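Local coordinates for protein exocyst complex component EXO70 (Saccharomyces cerevisiae, PDB 2B1E) that acts in the exocyst complex, which tethers secretory vesicles to sites of exocytosis, and plays a role in assembling that complex, at residues A[284-289]-A[369-374]. Sequence-based numbering, arbitrary orientation.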
loop_
_atom_site.group_PDB
_atom_site.type_symbol
_atom_site.label_atom_id
_atom_site.label_comp_id
_atom_site.label_asym_id
_atom_site.label_seq_id
_atom_site.Cartn_x
_atom_site.Cartn_y
_atom_site.Cartn_z
ATOM N N SER A 284 5.317 3.233 7.591
ATOM C CA SER A 284 5.066 4.270 8.580
ATOM C C SER A 284 3.612 4.708 8.500
ATOM O O SER A 284 3.057 5.247 9.454
ATOM C CB SER A 284 5.978 5.470 8.333
ATOM O OG SER A 284 7.341 5.101 8.446
ATOM N N LEU A 285 2.998 4.471 7.348
ATOM C CA LEU A 285 1.609 4.846 7.144
ATOM C C LEU A 285 0.726 4.147 8.182
ATOM O O LEU A 285 -0.219 4.736 8.707
ATOM C CB LEU A 285 1.179 4.467 5.726
ATOM C CG LEU A 285 -0.094 5.120 5.193
ATOM C CD1 LEU A 285 0.038 6.630 5.281
ATOM C CD2 LEU A 285 -0.331 4.681 3.751
ATOM N N PHE A 286 1.055 2.894 8.485
ATOM C CA PHE A 286 0.300 2.106 9.456
ATOM C C PHE A 286 0.635 2.510 10.887
ATOM O O PHE A 286 -0.259 2.774 11.692
ATOM C CB PHE A 286 0.589 0.618 9.248
ATOM C CG PHE A 286 0.045 0.077 7.957
ATOM C CD1 PHE A 286 -1.234 -0.458 7.899
ATOM C CD2 PHE A 286 0.793 0.153 6.786
ATOM C CE1 PHE A 286 -1.765 -0.906 6.693
ATOM C CE2 PHE A 286 0.271 -0.293 5.576
ATOM C CZ PHE A 286 -1.010 -0.822 5.529
ATOM N N ARG A 287 1.924 2.557 11.200
ATOM C CA ARG A 287 2.359 2.944 12.534
ATOM C C ARG A 287 1.760 4.309 12.874
ATOM O O ARG A 287 1.330 4.549 14.003
ATOM C CB ARG A 287 3.884 3.018 12.587
ATOM C CG ARG A 287 4.452 3.276 13.969
ATOM C CD ARG A 287 5.965 3.429 13.900
ATOM N NE ARG A 287 6.595 3.454 15.218
ATOM C CZ ARG A 287 6.428 4.416 16.123
ATOM N NH1 ARG A 287 5.641 5.453 15.865
ATOM N NH2 ARG A 287 7.061 4.345 17.287
ATOM N N ASP A 288 1.725 5.193 11.882
ATOM C CA ASP A 288 1.192 6.537 12.059
ATOM C C ASP A 288 -0.289 6.558 12.407
ATOM O O ASP A 288 -0.725 7.371 13.222
ATOM C CB ASP A 288 1.421 7.369 10.794
ATOM C CG ASP A 288 0.870 8.774 10.919
ATOM O OD1 ASP A 288 1.297 9.503 11.840
ATOM O OD2 ASP A 288 0.006 9.150 10.098
ATOM N N ALA A 289 -1.061 5.675 11.780
ATOM C CA ALA A 289 -2.497 5.597 12.038
ATOM C C ALA A 289 -2.749 5.305 13.512
ATOM O O ALA A 289 -3.642 5.889 14.126
ATOM C CB ALA A 289 -3.129 4.509 11.179
ATOM N N SER A 369 -6.173 -7.661 8.925
ATOM C CA SER A 369 -7.355 -7.680 9.783
ATOM C C SER A 369 -6.932 -7.302 11.191
ATOM O O SER A 369 -7.620 -6.540 11.868
ATOM C CB SER A 369 -8.003 -9.069 9.816
ATOM O OG SER A 369 -9.080 -9.091 10.747
ATOM N N CYS A 370 -5.794 -7.841 11.620
ATOM C CA CYS A 370 -5.277 -7.564 12.951
ATOM C C CYS A 370 -5.056 -6.063 13.103
ATOM O O CYS A 370 -5.417 -5.473 14.123
ATOM C CB CYS A 370 -3.963 -8.318 13.184
ATOM S SG CYS A 370 -3.402 -8.315 14.912
ATOM N N PHE A 371 -4.467 -5.447 12.082
ATOM C CA PHE A 371 -4.208 -4.010 12.100
ATOM C C PHE A 371 -5.484 -3.205 12.324
ATOM O O PHE A 371 -5.510 -2.284 13.135
ATOM C CB PHE A 371 -3.574 -3.556 10.780
ATOM C CG PHE A 371 -3.496 -2.063 10.636
ATOM C CD1 PHE A 371 -2.634 -1.319 11.434
ATOM C CD2 PHE A 371 -4.325 -1.396 9.741
ATOM C CE1 PHE A 371 -2.600 0.069 11.346
ATOM C CE2 PHE A 371 -4.300 -0.003 9.646
ATOM C CZ PHE A 371 -3.435 0.731 10.452
ATOM N N ILE A 372 -6.538 -3.539 11.588
ATOM C CA ILE A 372 -7.791 -2.816 11.730
ATOM C C ILE A 372 -8.341 -3.020 13.137
ATOM O O ILE A 372 -8.770 -2.067 13.784
ATOM C CB ILE A 372 -8.838 -3.295 10.704
ATOM C CG1 ILE A 372 -8.227 -3.285 9.297
ATOM C CG2 ILE A 372 -10.070 -2.408 10.760
ATOM C CD1 ILE A 372 -7.544 -1.986 8.921
ATOM N N SER A 373 -8.315 -4.268 13.598
ATOM C CA SER A 373 -8.802 -4.612 14.928
ATOM C C SER A 373 -7.954 -3.913 15.989
ATOM O O SER A 373 -8.475 -3.454 17.004
ATOM C CB SER A 373 -8.761 -6.133 15.136
ATOM O OG SER A 373 -9.769 -6.792 14.376
ATOM N N ASP A 374 -6.649 -3.828 15.749
ATOM C CA ASP A 374 -5.755 -3.163 16.694
ATOM C C ASP A 374 -6.096 -1.676 16.769
ATOM O O ASP A 374 -6.053 -1.077 17.845
ATOM C CB ASP A 374 -4.293 -3.337 16.274
ATOM C CG ASP A 374 -3.733 -4.691 16.666
ATOM O OD1 ASP A 374 -4.451 -5.468 17.328
ATOM O OD2 ASP A 374 -2.568 -4.975 16.315
#
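Asp374 OD2, three residues along the helix from the Phe371 that meets Phe286, is gripped by two donors: Arg339 NE in a salt bridge and Trp342 NE1 in a hydrogen bond. Asp374 OD1 forms a second salt bridge, with Arg444 NH2, so both carboxylate oxygens are engaged. Trp342 also packs edge-to-face with Phe371, linking this polar cluster to the apolar contact.

Across the helices, Phe286 turns the CD1 edge of its ring toward a face of Phe371. CD1 of Phe286 sits over the centre of the Phe371 ring, 3.4 Å above its plane. The centroids of Phe286 and Phe371 are 4.8 Å apart and their planes meet at 79°, which identifies a T-shaped pair. With CG anti to the backbone N (chi1 170°), the Phe371 ring extends from a CB already directed at the other helix. Ala289, one turn on from Phe286, approaches this ring differently: its CB lies in the ring plane, 3.9 Å from CZ of Phe371. Face and edge of one ring are thus met by residues i and i+3 of the opposing helix. With an alanine at Phe371, the face that receives Phe286 CD1 would be gone, which is likely to leave a gap beside Phe286 and Ala289.

All three touching residues are buried, as expected for side-chain packing between helices 268-299 and 364-391 within the elongated, all-helical rod of Exo70.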